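Local structure of Mec-8 protein (Caenorhabditis elegans, 6DG0) at residues Phe45-Asp50 against Asn81-Val86; Lys25-Phe30 against Met58-Gly63. The protein is a nuclear splicing factor that probably binds RNA, here represented by its C-terminal RNA recognition motif bound to a short DNA strand. The protein carries 2 engineered substitutions. All blocks are in the same frame, centred on the assembly; numbering follows the deposited sequence.

Interaction 1 (Phe45-Asp50 against Asn81-Val86). With nucleotides of chain D.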
loop_
_atom_site.group_PDB
_atom_site.type_symbol
_atom_site.label_atom_id
_atom_site.label_comp_id
_atom_site.label_asym_id
_atom_site.label_seq_id
_atom_site.Cartn_x
_atom_site.Cartn_y
_atom_site.Cartn_z
ATOM N N PHE A 45 2.801 3.965 0.687
ATOM C CA PHE A 45 1.560 4.548 1.176
ATOM C C PHE A 45 0.515 4.564 0.064
ATOM O O PHE A 45 0.715 5.182 -0.983
ATOM C CB PHE A 45 1.813 5.958 1.717
ATOM C CG PHE A 45 2.784 5.997 2.862
ATOM C CD1 PHE A 45 2.362 5.752 4.158
ATOM C CD2 PHE A 45 4.124 6.264 2.640
ATOM C CE1 PHE A 45 3.256 5.784 5.210
ATOM C CE2 PHE A 45 5.024 6.297 3.689
ATOM C CZ PHE A 45 4.590 6.056 4.976
ATOM N N VAL A 46 -0.600 3.878 0.295
ATOM C CA VAL A 46 -1.643 3.742 -0.718
ATOM C C VAL A 46 -2.952 4.372 -0.257
ATOM O O VAL A 46 -3.492 4.010 0.789
ATOM C CB VAL A 46 -1.891 2.264 -1.072
ATOM C CG1 VAL A 46 -2.820 2.159 -2.271
ATOM C CG2 VAL A 46 -0.575 1.566 -1.356
ATOM N N GLU A 47 -3.461 5.311 -1.047
ATOM C CA GLU A 47 -4.666 6.048 -0.683
ATOM C C GLU A 47 -5.924 5.532 -1.382
ATOM O O GLU A 47 -5.905 5.231 -2.575
ATOM C CB GLU A 47 -4.488 7.532 -0.995
ATOM C CG GLU A 47 -5.606 8.398 -0.457
ATOM C CD GLU A 47 -5.467 9.849 -0.865
ATOM O OE1 GLU A 47 -5.445 10.122 -2.082
ATOM O OE2 GLU A 47 -5.378 10.714 0.032
ATOM N N TYR A 48 -7.012 5.432 -0.625
ATOM C CA TYR A 48 -8.316 5.087 -1.186
ATOM C C TYR A 48 -9.345 6.196 -0.946
ATOM O O TYR A 48 -9.159 7.045 -0.075
ATOM C CB TYR A 48 -8.804 3.760 -0.611
ATOM C CG TYR A 48 -8.110 2.564 -1.223
ATOM C CD1 TYR A 48 -6.900 2.101 -0.717
ATOM C CD2 TYR A 48 -8.662 1.901 -2.311
ATOM C CE1 TYR A 48 -6.261 1.010 -1.283
ATOM C CE2 TYR A 48 -8.034 0.813 -2.882
ATOM C CZ TYR A 48 -6.835 0.370 -2.363
ATOM O OH TYR A 48 -6.209 -0.715 -2.931
ATOM N N SER A 49 -10.433 6.176 -1.714
ATOM C CA SER A 49 -11.402 7.273 -1.714
ATOM C C SER A 49 -12.094 7.477 -0.366
ATOM O O SER A 49 -12.474 8.596 -0.024
ATOM C CB SER A 49 -12.454 7.041 -2.802
ATOM O OG SER A 49 -13.180 5.847 -2.569
ATOM N N ASP A 50 -12.248 6.402 0.398
ATOM C CA ASP A 50 -12.815 6.496 1.739
ATOM C C ASP A 50 -12.304 5.354 2.616
ATOM O O ASP A 50 -11.625 4.447 2.130
ATOM C CB ASP A 50 -14.352 6.512 1.687
ATOM C CG ASP A 50 -14.946 5.244 1.086
ATOM O OD1 ASP A 50 -14.612 4.129 1.544
ATOM O OD2 ASP A 50 -15.763 5.365 0.149
ATOM N N ASN A 81 -1.043 8.939 9.484
ATOM C CA ASN A 81 -1.510 10.213 8.966
ATOM C C ASN A 81 -2.033 10.044 7.550
ATOM O O ASN A 81 -1.604 9.146 6.825
ATOM C CB ASN A 81 -0.386 11.249 8.989
ATOM C CG ASN A 81 0.210 11.433 10.368
ATOM O OD1 ASN A 81 1.262 10.874 10.676
ATOM N ND2 ASN A 81 -0.455 12.220 11.204
ATOM N N LYS A 82 -2.977 10.894 7.165
ATOM C CA LYS A 82 -3.476 10.892 5.800
ATOM C C LYS A 82 -2.387 11.336 4.842
ATOM O O LYS A 82 -1.478 12.073 5.220
ATOM C CB LYS A 82 -4.703 11.796 5.668
ATOM C CG LYS A 82 -5.845 11.413 6.591
ATOM C CD LYS A 82 -7.095 12.211 6.272
ATOM C CE LYS A 82 -8.331 11.494 6.779
ATOM N NZ LYS A 82 -8.096 10.845 8.100
ATOM N N MET A 83 -2.493 10.895 3.596
ATOM C CA MET A 83 -1.601 11.374 2.557
ATOM C C MET A 83 -1.924 12.838 2.299
ATOM O O MET A 83 -3.095 13.209 2.200
ATOM C CB MET A 83 -1.756 10.538 1.289
ATOM C CG MET A 83 -0.766 10.851 0.185
ATOM S SD MET A 83 -1.003 9.744 -1.216
ATOM C CE MET A 83 -0.672 8.159 -0.444
ATOM N N ALA A 84 -0.885 13.664 2.211
ATOM C CA ALA A 84 -1.041 15.105 2.032
ATOM C C ALA A 84 -1.910 15.437 0.824
ATOM O O ALA A 84 -1.933 14.691 -0.156
ATOM C CB ALA A 84 0.321 15.769 1.901
ATOM N N ASP A 85 -2.630 16.552 0.903
ATOM C CA ASP A 85 -3.503 16.989 -0.188
ATOM C C ASP A 85 -2.705 17.256 -1.468
ATOM O O ASP A 85 -1.474 17.158 -1.458
ATOM C CB ASP A 85 -4.298 18.232 0.222
ATOM C CG ASP A 85 -5.442 17.904 1.171
ATOM O OD1 ASP A 85 -5.683 16.704 1.428
ATOM O OD2 ASP A 85 -6.107 18.846 1.655
ATOM N N VAL A 86 -3.417 17.602 -2.545
ATOM C CA VAL A 86 -2.899 17.609 -3.922
ATOM C C VAL A 86 -2.669 16.189 -4.428
ATOM O O VAL A 86 -3.608 15.399 -4.544
ATOM C CB VAL A 86 -1.584 18.402 -4.075
ATOM C CG1 VAL A 86 -1.162 18.457 -5.545
ATOM C CG2 VAL A 86 -1.723 19.784 -3.473
ATOM P P DA D 4 8.201 8.740 8.238
ATOM O OP1 DA D 4 9.500 8.281 8.779
ATOM O OP2 DA D 4 7.385 9.707 9.006
ATOM O "O5'" DA D 4 8.425 9.357 6.779
ATOM C "C5'" DA D 4 9.025 8.578 5.749
ATOM C "C4'" DA D 4 8.676 9.142 4.380
ATOM O "O4'" DA D 4 7.324 8.746 4.028
ATOM C "C3'" DA D 4 8.712 10.667 4.286
ATOM O "O3'" DA D 4 9.252 11.082 3.036
ATOM C "C2'" DA D 4 7.244 11.063 4.425
ATOM C "C1'" DA D 4 6.531 9.886 3.772
ATOM N N9 DA D 4 5.202 9.645 4.327
ATOM C C8 DA D 4 4.885 9.465 5.645
ATOM N N7 DA D 4 3.607 9.272 5.862
ATOM C C5 DA D 4 3.042 9.330 4.598
ATOM C C6 DA D 4 1.714 9.202 4.146
ATOM N N6 DA D 4 0.677 8.976 4.961
ATOM N N1 DA D 4 1.490 9.314 2.820
ATOM C C2 DA D 4 2.531 9.538 2.008
ATOM N N3 DA D 4 3.820 9.677 2.314
ATOM C C4 DA D 4 4.010 9.562 3.638
ATOM P P DC D 5 9.805 12.583 2.860
ATOM O OP1 DC D 5 10.993 12.546 1.977
ATOM O OP2 DC D 5 9.914 13.173 4.213
ATOM O "O5'" DC D 5 8.616 13.333 2.096
ATOM C "C5'" DC D 5 8.264 12.931 0.780
ATOM C "C4'" DC D 5 6.887 13.451 0.398
ATOM O "O4'" DC D 5 5.884 12.817 1.222
ATOM C "C3'" DC D 5 6.670 14.960 0.566
ATOM O "O3'" DC D 5 6.506 15.560 -0.717
ATOM C "C2'" DC D 5 5.394 15.083 1.418
ATOM C "C1'" DC D 5 4.794 13.688 1.326
ATOM N N1 DC D 5 3.973 13.303 2.508
ATOM C C2 DC D 5 2.649 12.902 2.315
ATOM O O2 DC D 5 2.194 12.867 1.167
ATOM N N3 DC D 5 1.903 12.553 3.393
ATOM C C4 DC D 5 2.433 12.605 4.614
ATOM N N4 DC D 5 1.658 12.253 5.645
ATOM C C5 DC D 5 3.782 13.016 4.833
ATOM C C6 DC D 5 4.509 13.356 3.761
ATOM P P DC D 3 8.419 3.719 11.460
ATOM O OP1 DC D 3 9.204 4.973 11.452
ATOM O OP2 DC D 3 7.496 3.435 12.581
ATOM O "O5'" DC D 3 7.576 3.625 10.103
ATOM C "C5'" DC D 3 8.189 3.945 8.853
ATOM C "C4'" DC D 3 7.428 5.049 8.133
ATOM O "O4'" DC D 3 6.070 4.607 7.871
ATOM C "C3'" DC D 3 7.293 6.363 8.895
ATOM O "O3'" DC D 3 7.281 7.450 7.980
ATOM C "C2'" DC D 3 5.945 6.210 9.590
ATOM C "C1'" DC D 3 5.148 5.440 8.546
ATOM N N1 DC D 3 4.083 4.582 9.131
ATOM C C2 DC D 3 2.759 5.027 9.129
ATOM O O2 DC D 3 2.496 6.132 8.638
ATOM N N3 DC D 3 1.799 4.235 9.666
ATOM C C4 DC D 3 2.124 3.050 10.187
ATOM N N4 DC D 3 1.143 2.305 10.704
ATOM C C5 DC D 3 3.470 2.580 10.201
ATOM C C6 DC D 3 4.409 3.370 9.669
#
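Met83 lays its side chain against the backbone of Phe45 and the side chain of Glu47, on the nucleic-acid-binding face of an RNA recognition motif. Here the tail that follows strand 75-78 turns back over strand 42-48. From CB the methionine heads for the sheet: Met83 CB lies 3.8 Å from Glu47 OE2, and also near N1 of the chain D adenine DA4. Met83 CG stands anti to the backbone N (chi1 -174°) and passes O2 of DC5 of chain D at 3.7 Å. Met83 SD lies against Glu47 CB, and the bend at the end of the chain (chi3 -61°) sets Met83 CE 3.3 Å from Phe45 O and 4.0 Å from Phe45 CB. Glu47 OE1 forms a salt bridge with Arg32 NE, and that arginine also takes the carbonyl of Ala84.

Phe45 presents one ring face to DA4, whose C5 sits 3.4 Å above the ring centre, the aromatic stack expected of an RRM sheet. DC3 lies at the ring edge. The tail backbone contacts the DC5 base: N4 of DC5 donates to Lys82 O at 3.2 Å, nearly straight at 160°, while Ala84 N gives a weak bond to DC5 O2.

Interaction 2 (Lys25-Phe30 against Met58-Gly63)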
loop_
_atom_site.group_PDB
_atom_site.type_symbol
_atom_site.label_atom_id
_atom_site.label_comp_id
_atom_site.label_asym_id
_atom_site.label_seq_id
_atom_site.Cartn_x
_atom_site.Cartn_y
_atom_site.Cartn_z
ATOM N N LYS A 25 -4.692 -1.128 -7.447
ATOM C CA LYS A 25 -5.678 -0.532 -8.351
ATOM C C LYS A 25 -6.809 -1.509 -8.669
ATOM O O LYS A 25 -7.878 -1.106 -9.124
ATOM C CB LYS A 25 -5.005 -0.077 -9.649
ATOM C CG LYS A 25 -5.783 0.936 -10.465
ATOM C CD LYS A 25 -4.996 1.314 -11.712
ATOM C CE LYS A 25 -5.708 2.378 -12.531
ATOM N NZ LYS A 25 -5.898 3.636 -11.761
ATOM N N ALA A 26 -6.573 -2.791 -8.414
ATOM C CA ALA A 26 -7.570 -3.825 -8.667
ATOM C C ALA A 26 -8.746 -3.739 -7.700
ATOM O O ALA A 26 -9.766 -4.399 -7.893
ATOM C CB ALA A 26 -6.928 -5.204 -8.587
ATOM N N PHE A 27 -8.597 -2.931 -6.654
ATOM C CA PHE A 27 -9.647 -2.774 -5.655
ATOM C C PHE A 27 -10.325 -1.412 -5.736
ATOM O O PHE A 27 -9.687 -0.399 -6.021
ATOM C CB PHE A 27 -9.075 -3.009 -4.258
ATOM C CG PHE A 27 -8.650 -4.425 -4.024
ATOM C CD1 PHE A 27 -7.395 -4.855 -4.417
ATOM C CD2 PHE A 27 -9.513 -5.334 -3.441
ATOM C CE1 PHE A 27 -7.006 -6.163 -4.222
ATOM C CE2 PHE A 27 -9.129 -6.644 -3.244
ATOM C CZ PHE A 27 -7.871 -7.059 -3.630
ATOM N N SER A 28 -11.628 -1.407 -5.479
ATOM C CA SER A 28 -12.452 -0.212 -5.625
ATOM C C SER A 28 -11.988 0.948 -4.745
ATOM O O SER A 28 -11.680 0.767 -3.567
ATOM C CB SER A 28 -13.912 -0.543 -5.311
ATOM O OG SER A 28 -14.734 0.600 -5.460
ATOM N N GLY A 29 -11.940 2.138 -5.336
ATOM C CA GLY A 29 -11.655 3.358 -4.603
ATOM C C GLY A 29 -10.201 3.792 -4.584
ATOM O O GLY A 29 -9.852 4.754 -3.900
ATOM N N PHE A 30 -9.354 3.096 -5.338
ATOM C CA PHE A 30 -7.930 3.427 -5.409
ATOM C C PHE A 30 -7.692 4.812 -5.999
ATOM O O PHE A 30 -8.069 5.079 -7.139
ATOM C CB PHE A 30 -7.169 2.385 -6.235
ATOM C CG PHE A 30 -5.729 2.745 -6.480
ATOM C CD1 PHE A 30 -4.768 2.513 -5.510
ATOM C CD2 PHE A 30 -5.336 3.319 -7.680
ATOM C CE1 PHE A 30 -3.443 2.845 -5.732
ATOM C CE2 PHE A 30 -4.014 3.653 -7.907
ATOM C CZ PHE A 30 -3.066 3.416 -6.932
ATOM N N MET A 58 -7.295 -3.526 2.533
ATOM C CA MET A 58 -6.267 -3.954 3.479
ATOM C C MET A 58 -6.477 -5.407 3.891
ATOM O O MET A 58 -5.535 -6.201 3.903
ATOM C CB MET A 58 -6.253 -3.056 4.718
ATOM C CG MET A 58 -5.284 -3.533 5.793
ATOM S SD MET A 58 -5.125 -2.410 7.190
ATOM C CE MET A 58 -6.765 -2.540 7.890
ATOM N N ILE A 59 -7.714 -5.740 4.244
ATOM C CA ILE A 59 -8.082 -7.105 4.606
ATOM C C ILE A 59 -7.802 -8.078 3.460
ATOM O O ILE A 59 -7.253 -9.160 3.670
ATOM C CB ILE A 59 -9.571 -7.200 5.025
ATOM C CG1 ILE A 59 -9.736 -6.867 6.512
ATOM C CG2 ILE A 59 -10.086 -8.614 4.854
ATOM C CD1 ILE A 59 -9.422 -5.440 6.905
ATOM N N SER A 60 -8.168 -7.674 2.247
ATOM C CA SER A 60 -8.027 -8.529 1.071
ATOM C C SER A 60 -6.576 -8.771 0.656
ATOM O O SER A 60 -6.227 -9.868 0.222
ATOM C CB SER A 60 -8.795 -7.926 -0.104
ATOM O OG SER A 60 -10.189 -7.912 0.145
ATOM N N LEU A 61 -5.735 -7.750 0.789
ATOM C CA LEU A 61 -4.349 -7.831 0.331
ATOM C C LEU A 61 -3.376 -8.147 1.457
ATOM O O LEU A 61 -2.164 -8.154 1.253
ATOM C CB LEU A 61 -3.933 -6.532 -0.359
ATOM C CG LEU A 61 -4.563 -6.302 -1.730
ATOM C CD1 LEU A 61 -4.234 -4.917 -2.254
ATOM C CD2 LEU A 61 -4.091 -7.381 -2.702
ATOM N N GLN A 62 -3.910 -8.390 2.647
ATOM C CA GLN A 62 -3.081 -8.719 3.797
ATOM C C GLN A 62 -2.327 -10.019 3.539
ATOM O O GLN A 62 -2.931 -11.076 3.352
ATOM C CB GLN A 62 -3.931 -8.833 5.064
ATOM C CG GLN A 62 -3.123 -8.861 6.351
ATOM C CD GLN A 62 -2.434 -7.536 6.624
ATOM O OE1 GLN A 62 -1.264 -7.347 6.287
ATOM N NE2 GLN A 62 -3.164 -6.606 7.231
ATOM N N GLY A 63 -1.003 -9.933 3.527
ATOM C CA GLY A 63 -0.177 -11.095 3.270
ATOM C C GLY A 63 -0.092 -11.423 1.793
ATOM O O GLY A 63 0.230 -12.553 1.420
#
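Phe27, in the loop between helix 17-24 and strand 30-37, reaches across to Ser60 and Leu61 at the C-terminal end of helix 51-61. This belongs to the helix layer of the RRM beta-alpha-beta-beta-alpha-beta fold, in which both helices pack on one face of the sheet; a type II turn from Phe27 to Phe30 shapes the loop. Along the helix from Met58, the first residue to touch the loop is Ser60, whose CB lies 3.4 Å from Phe27 CE2. Ser60 OG stands anti to its own carbonyl carbon (chi1 -65°), beside the backbone N; that rotation brings it back to the helix, where it bonds to the carbonyl O of Gln56. The aromatic ring therefore meets mainly the methylene of this serine, with Ser60 OG 3.8 Å from Phe27 CE2.

Leu61 comes next, on the same side of the ring plane but at the CE1 end. Leu61 CG and CD2 each lie 3.5 Å from Phe27 CE1, and the isopropyl fork gathers round that atom, meeting the ring obliquely and reaching CD1 and CZ as well. The two side chains approach from opposite directions. With an alanine at Phe27 the ring would be gone, which is likely to open a gap beside the leucine fork and leave the CB of Ser60 without its aromatic neighbour. Beyond Leu61 the chain leaves through Gln62, whose side-chain OE1 accepts from Ile76 N.

Phe27 also leans on Tyr48 of strand 42-48, while Leu61 packs against Val23 and Phe24 of helix 17-24 and Ile76 of strand 75-78. The contact ties the loop after helix 17-24 to the end of helix 51-61, on the sheet face away from the DNA.

Interactions 1 and 2 have centres 14 Å apart and lie on opposite faces of the four-stranded antiparallel sheet: the bound DNA lies on one, the two helices cover the other. Their segments alternate along the chain, running 25-30, 45-50, 58-63, 81-86, with strand 42-48 leading directly into helix 51-61. The two touch where that strand ends. Ser49 N probably donates a hydrogen bond to Gly29 O at 2.7 Å, and Tyr48 CD2 packs against the turn at Gly29 and Phe30. Strand 42-48 lies between them: Phe45 and Glu47 face the bound DNA and the tail, while Val46 and Tyr48 point into the helix-covered core, where Tyr48 meets Phe27.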